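Local coordinates for putative oxidoreductase molybdopterin-binding subunit (Sulfolobus tokodaii, PDB 4ZOH), which probably serves as the molybdenum-cofactor-carrying subunit of a xanthine dehydrogenase-family oxidoreductase, binding a pterin cytosine dinucleotide for oxidation of an as yet unassigned substrate, at residues 148-153 and 263-268; 307-312 and 342-347. All blocks are in the same frame, centred on the assembly; numbering follows the deposited sequence.

Interactions 1 and 2 lie with their centres about 12 Å apart in the same molybdopterin cofactor-binding domain, and interaction 1 packs on the helix that interaction 2 contains. Interaction 1 pairs residues 148-153 with 263-268 at the border of a five-stranded sheet; interaction 2 joins the loop 307-312 to the helix segment 342-347. They touch where Val264 CG2 meets Ile346 CG2 at 3.8 Å, so helix 336-353 packs on the sheet through one side and receives the loop before strand 313-321 on another. The centres of the two contacts lie about 34 Å and 23 Å from the centre of the chain.

Interaction 1 of 2, residues 148-153 and 263-268; sequences DLTISD and EVAVKK
Asp148 meets segment 263-268 through both backbone and carboxylate. Its N donates to Val266 O at 2.9 Å, while its OD2 accepts from Lys268 N at 3.1 Å in a nearly straight bond (168°) on the anti lone pair. With CG beside its own backbone N (chi1 -55°), the carboxylate crosses the first methylenes of Lys267; both lysine ammonium groups stay beyond contact, although their positive charge may still favour the anion. Leu149 N also points to Val266 O, weakly, so two successive residues face one: a classic beta bulge that ends the regular antiparallel pairing. Leu149 O then takes a straight bond from Val266 N, and Leu149 CB rests on Val266 CG2.

Thr150, in a non-hydrogen-bonded pair with Ala265, turns to the other face. Its OG1 lies between backbone N and carbonyl carbon (chi1 71°), 3.0 Å from OE1 of Glu263, whose extended chain crosses over from the neighbouring pair; this hydroxyl proton has a rival acceptor. Ile151 and Val264 exchange two backbone hydrogen bonds, as a hydrogen-bonded antiparallel pair, and Ile151 CB meets Val264 CG1 at 3.8 Å. At Ser152, OG lies against Glu263 CB, and a water weakly links this hydroxyl to Glu263 OE2, which also forms a salt bridge with Arg276.

The pairing is the edge of a five-stranded sheet: strand 149-161 is outermost in this chain, and strand 254-266 is flanked on its other side by strand 272-282. Ile151, Val264 and Val266 pack against helix 336-353, whereas Thr150, Glu263 and Ala265 meet Phe144 of helix 140-145 on the opposite face.

Interaction 2 of 2, residues 307-312 and 342-347; sequences GIYKII and FIERIV
Tyr309 reaches helix 336-353 with its hydroxyl foremost, and OH donates to Glu344 OE2 at 2.6 Å. The bond uses the syn lone pair, and ring and carboxylate planes are only 12° apart, so the acid meets the phenol at its edge. A bend in the glutamate chain (chi2 -63°) brings the carboxylate back toward the loop.

The closest apolar packing involves the same ring. Ile343 CG1, anti to its backbone N (chi1 -168°), sits at the ring edge 3.7 Å from Tyr309 CD2, and Val347 CG2 approaches Tyr309 CE2 obliquely at 3.5 Å. Ile308 CG1 covers part of one ring face. Packing is sparser at Gly307, where the positive phi favours glycine and CA stands 4.0 Å from Ile343 CG2. Beside it a water bridges, accepting from Ile308 N and donating to Glu344 OE2.

A phenylalanine in place of Tyr309 would probably keep much of the apolar packing but cost the buried carboxylate oxygen its phenolic donor. Glu344 OE1 is meanwhile held by a salt bridge to Arg362 and a hydrogen bond from Ser410 N. With donors on both oxygens and an arginine alongside, the buried acid is likely to remain ionised, so that the loop is joined to the helix by a hydrogen bond to a probably anionic acceptor.

Interaction 1 of 2, residues 148-153 and 263-268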
loop_
_atom_site.group_PDB
_atom_site.type_symbol
_atom_site.label_atom_id
_atom_site.label_comp_id
_atom_site.label_asym_id
_atom_site.label_seq_id
_atom_site.Cartn_x
_atom_site.Cartn_y
_atom_site.Cartn_z
ATOM N N ASP A 148 7.212 56.201 38.911
ATOM C CA ASP A 148 7.425 57.625 38.612
ATOM C C ASP A 148 6.598 58.034 37.416
ATOM O O ASP A 148 6.280 59.210 37.220
ATOM C CB ASP A 148 8.944 57.964 38.456
ATOM C CG ASP A 148 9.754 57.540 39.690
ATOM O OD1 ASP A 148 9.258 57.755 40.831
ATOM O OD2 ASP A 148 10.862 56.971 39.544
ATOM N N LEU A 149 6.203 57.024 36.640
ATOM C CA LEU A 149 5.691 57.201 35.300
ATOM C C LEU A 149 4.939 55.931 34.874
ATOM O O LEU A 149 5.302 54.789 35.270
ATOM C CB LEU A 149 6.913 57.380 34.349
ATOM C CG LEU A 149 6.601 57.943 32.964
ATOM C CD1 LEU A 149 5.386 58.865 33.050
ATOM C CD2 LEU A 149 7.796 58.693 32.406
ATOM N N THR A 150 3.942 56.129 34.021
ATOM C CA THR A 150 3.317 55.017 33.348
ATOM C C THR A 150 3.191 55.287 31.879
ATOM O O THR A 150 2.940 56.429 31.447
ATOM C CB THR A 150 1.916 54.611 33.944
ATOM O OG1 THR A 150 0.941 55.608 33.619
ATOM C CG2 THR A 150 2.024 54.434 35.382
ATOM N N ILE A 151 3.313 54.196 31.118
ATOM C CA ILE A 151 3.255 54.244 29.654
ATOM C C ILE A 151 2.137 53.335 29.175
ATOM O O ILE A 151 2.035 52.227 29.646
ATOM C CB ILE A 151 4.617 53.742 28.993
ATOM C CG1 ILE A 151 5.890 54.377 29.640
ATOM C CG2 ILE A 151 4.613 53.891 27.454
ATOM C CD1 ILE A 151 6.112 55.807 29.268
ATOM N N SER A 152 1.380 53.771 28.166
ATOM C CA SER A 152 0.250 52.969 27.657
ATOM C C SER A 152 0.282 52.873 26.177
ATOM O O SER A 152 0.611 53.836 25.532
ATOM C CB SER A 152 -1.085 53.618 28.050
ATOM O OG SER A 152 -1.203 53.442 29.421
ATOM N N ASP A 153 -0.101 51.714 25.643
ATOM C CA ASP A 153 -0.378 51.576 24.211
ATOM C C ASP A 153 -1.113 50.233 23.948
ATOM O O ASP A 153 -1.384 49.472 24.860
ATOM C CB ASP A 153 0.952 51.632 23.396
ATOM C CG ASP A 153 0.780 52.281 22.071
ATOM O OD1 ASP A 153 1.722 52.967 21.631
ATOM O OD2 ASP A 153 -0.308 52.170 21.471
ATOM N N GLU A 263 -0.592 48.939 30.274
ATOM C CA GLU A 263 -0.069 50.128 30.866
ATOM C C GLU A 263 1.058 49.638 31.714
ATOM O O GLU A 263 0.894 48.686 32.471
ATOM C CB GLU A 263 -1.157 50.879 31.684
ATOM C CG GLU A 263 -0.639 51.730 32.855
ATOM C CD GLU A 263 -1.715 52.593 33.534
ATOM O OE1 GLU A 263 -1.436 53.800 33.829
ATOM O OE2 GLU A 263 -2.842 52.082 33.758
ATOM N N VAL A 264 2.227 50.293 31.610
ATOM C CA VAL A 264 3.357 49.763 32.389
ATOM C C VAL A 264 3.750 50.834 33.407
ATOM O O VAL A 264 3.758 52.039 33.107
ATOM C CB VAL A 264 4.542 49.253 31.455
ATOM C CG1 VAL A 264 5.059 50.355 30.554
ATOM C CG2 VAL A 264 5.682 48.633 32.221
ATOM N N ALA A 265 4.107 50.346 34.585
ATOM C CA ALA A 265 4.576 51.171 35.646
ATOM C C ALA A 265 6.084 51.027 35.831
ATOM O O ALA A 265 6.634 49.952 36.183
ATOM C CB ALA A 265 3.842 50.831 36.944
ATOM N N VAL A 266 6.749 52.166 35.653
ATOM C CA VAL A 266 8.200 52.197 35.770
ATOM C C VAL A 266 8.742 53.255 36.725
ATOM O O VAL A 266 8.126 54.340 36.884
ATOM C CB VAL A 266 8.844 52.407 34.380
ATOM C CG1 VAL A 266 8.397 51.288 33.422
ATOM C CG2 VAL A 266 8.554 53.810 33.807
ATOM N N LYS A 267 9.897 52.936 37.322
ATOM C CA LYS A 267 10.816 53.990 37.807
ATOM C C LYS A 267 11.702 54.599 36.706
ATOM O O LYS A 267 12.080 53.932 35.703
ATOM C CB LYS A 267 11.573 53.520 39.032
ATOM C CG LYS A 267 10.785 53.953 40.270
ATOM C CD LYS A 267 11.042 53.091 41.509
ATOM C CE LYS A 267 10.639 53.846 42.781
ATOM N NZ LYS A 267 11.354 53.237 43.942
ATOM N N LYS A 268 11.985 55.892 36.859
ATOM C CA LYS A 268 12.816 56.649 35.888
ATOM C C LYS A 268 14.198 56.013 35.605
ATOM O O LYS A 268 14.756 56.232 34.541
ATOM C CB LYS A 268 13.024 58.100 36.351
ATOM C CG LYS A 268 11.776 58.946 36.358
ATOM C CD LYS A 268 11.733 59.861 35.164
ATOM C CE LYS A 268 11.042 61.133 35.598
ATOM N NZ LYS A 268 10.081 61.502 34.534
HETATM O O HOH W 1 -3.819 52.645 31.296
#

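Interaction 2 of 2, residues 307-312 and 342-347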
loop_
_atom_site.group_PDB
_atom_site.type_symbol
_atom_site.label_atom_id
_atom_site.label_comp_id
_atom_site.label_asym_id
_atom_site.label_seq_id
_atom_site.Cartn_x
_atom_site.Cartn_y
_atom_site.Cartn_z
ATOM N N GLY A 307 7.897 37.531 31.695
ATOM C CA GLY A 307 9.172 37.280 31.070
ATOM C C GLY A 307 10.248 36.912 32.088
ATOM O O GLY A 307 10.006 36.187 33.058
ATOM N N ILE A 308 11.449 37.438 31.871
ATOM C CA ILE A 308 12.617 37.127 32.711
ATOM C C ILE A 308 12.818 38.199 33.800
ATOM O O ILE A 308 13.861 38.198 34.442
ATOM C CB ILE A 308 13.930 37.033 31.837
ATOM C CG1 ILE A 308 14.158 38.343 31.042
ATOM C CG2 ILE A 308 13.875 35.815 30.921
ATOM C CD1 ILE A 308 15.611 38.792 31.032
ATOM N N TYR A 309 11.830 39.091 33.980
ATOM C CA TYR A 309 11.918 40.269 34.848
ATOM C C TYR A 309 11.435 40.142 36.321
ATOM O O TYR A 309 10.564 39.319 36.682
ATOM C CB TYR A 309 11.280 41.438 34.149
ATOM C CG TYR A 309 11.852 41.571 32.774
ATOM C CD1 TYR A 309 13.216 41.807 32.586
ATOM C CD2 TYR A 309 11.071 41.358 31.648
ATOM C CE1 TYR A 309 13.753 41.908 31.327
ATOM C CE2 TYR A 309 11.593 41.453 30.378
ATOM C CZ TYR A 309 12.952 41.695 30.222
ATOM O OH TYR A 309 13.508 41.828 28.965
ATOM N N LYS A 310 11.993 40.983 37.183
ATOM C CA LYS A 310 11.652 40.915 38.608
ATOM C C LYS A 310 10.398 41.803 38.851
ATOM O O LYS A 310 10.420 42.675 39.694
ATOM C CB LYS A 310 12.886 41.307 39.434
ATOM C CG LYS A 310 14.050 40.303 39.447
ATOM C CD LYS A 310 15.320 40.792 40.203
ATOM C CE LYS A 310 15.735 42.233 39.865
ATOM N NZ LYS A 310 17.208 42.461 40.062
ATOM N N ILE A 311 9.321 41.557 38.096
ATOM C CA ILE A 311 8.054 42.338 38.128
ATOM C C ILE A 311 7.435 42.262 39.553
ATOM O O ILE A 311 7.453 41.194 40.205
ATOM C CB ILE A 311 6.999 41.769 37.086
ATOM C CG1 ILE A 311 7.475 41.925 35.648
ATOM C CG2 ILE A 311 5.596 42.358 37.186
ATOM C CD1 ILE A 311 7.708 43.340 35.162
ATOM N N ILE A 312 6.866 43.349 40.043
ATOM C CA ILE A 312 6.377 43.225 41.446
ATOM C C ILE A 312 4.880 42.914 41.506
ATOM O O ILE A 312 4.483 42.160 42.349
ATOM C CB ILE A 312 6.908 44.319 42.435
ATOM C CG1 ILE A 312 6.335 45.704 42.121
ATOM C CG2 ILE A 312 8.443 44.369 42.456
ATOM C CD1 ILE A 312 5.207 46.048 43.065
ATOM N N PHE A 342 4.959 40.589 23.750
ATOM C CA PHE A 342 4.406 41.652 24.549
ATOM C C PHE A 342 5.386 42.227 25.575
ATOM O O PHE A 342 5.616 43.439 25.516
ATOM C CB PHE A 342 3.028 41.266 25.148
ATOM C CG PHE A 342 1.916 41.111 24.082
ATOM C CD1 PHE A 342 1.770 42.016 23.085
ATOM C CD2 PHE A 342 1.053 40.031 24.119
ATOM C CE1 PHE A 342 0.754 41.886 22.131
ATOM C CE2 PHE A 342 0.036 39.893 23.195
ATOM C CZ PHE A 342 -0.103 40.792 22.179
ATOM N N ILE A 343 5.974 41.412 26.463
ATOM C CA ILE A 343 6.876 41.948 27.448
ATOM C C ILE A 343 8.151 42.572 26.798
ATOM O O ILE A 343 8.608 43.629 27.242
ATOM C CB ILE A 343 7.224 40.962 28.601
ATOM C CG1 ILE A 343 7.936 41.703 29.760
ATOM C CG2 ILE A 343 8.023 39.714 28.152
ATOM C CD1 ILE A 343 7.130 42.871 30.345
ATOM N N GLU A 344 8.693 41.955 25.735
ATOM C CA GLU A 344 9.932 42.456 25.095
ATOM C C GLU A 344 9.702 43.719 24.294
ATOM O O GLU A 344 10.572 44.607 24.249
ATOM C CB GLU A 344 10.633 41.371 24.286
ATOM C CG GLU A 344 11.078 40.206 25.099
ATOM C CD GLU A 344 12.128 40.647 26.119
ATOM O OE1 GLU A 344 13.203 41.112 25.650
ATOM O OE2 GLU A 344 11.835 40.566 27.363
ATOM N N ARG A 345 8.521 43.896 23.740
ATOM C CA ARG A 345 8.209 45.177 23.168
ATOM C C ARG A 345 8.048 46.289 24.243
ATOM O O ARG A 345 8.602 47.397 24.110
ATOM C CB ARG A 345 6.963 45.074 22.330
ATOM C CG ARG A 345 7.141 44.226 21.044
ATOM C CD ARG A 345 8.091 44.903 20.065
ATOM N NE ARG A 345 7.559 46.187 19.642
ATOM C CZ ARG A 345 8.128 47.371 19.874
ATOM N NH1 ARG A 345 9.328 47.441 20.482
ATOM N NH2 ARG A 345 7.508 48.484 19.434
ATOM N N ILE A 346 7.299 45.986 25.297
ATOM C CA ILE A 346 7.035 46.916 26.371
ATOM C C ILE A 346 8.410 47.386 26.920
ATOM O O ILE A 346 8.605 48.563 26.995
ATOM C CB ILE A 346 6.136 46.257 27.474
ATOM C CG1 ILE A 346 4.650 46.243 27.012
ATOM C CG2 ILE A 346 6.243 47.000 28.818
ATOM C CD1 ILE A 346 3.841 45.201 27.762
ATOM N N VAL A 347 9.320 46.448 27.263
ATOM C CA VAL A 347 10.670 46.727 27.753
ATOM C C VAL A 347 11.409 47.732 26.827
ATOM O O VAL A 347 12.071 48.683 27.314
ATOM C CB VAL A 347 11.489 45.437 27.892
ATOM C CG1 VAL A 347 12.986 45.727 27.946
ATOM C CG2 VAL A 347 11.129 44.692 29.166
HETATM O O HOH W 2 11.490 37.939 28.908
#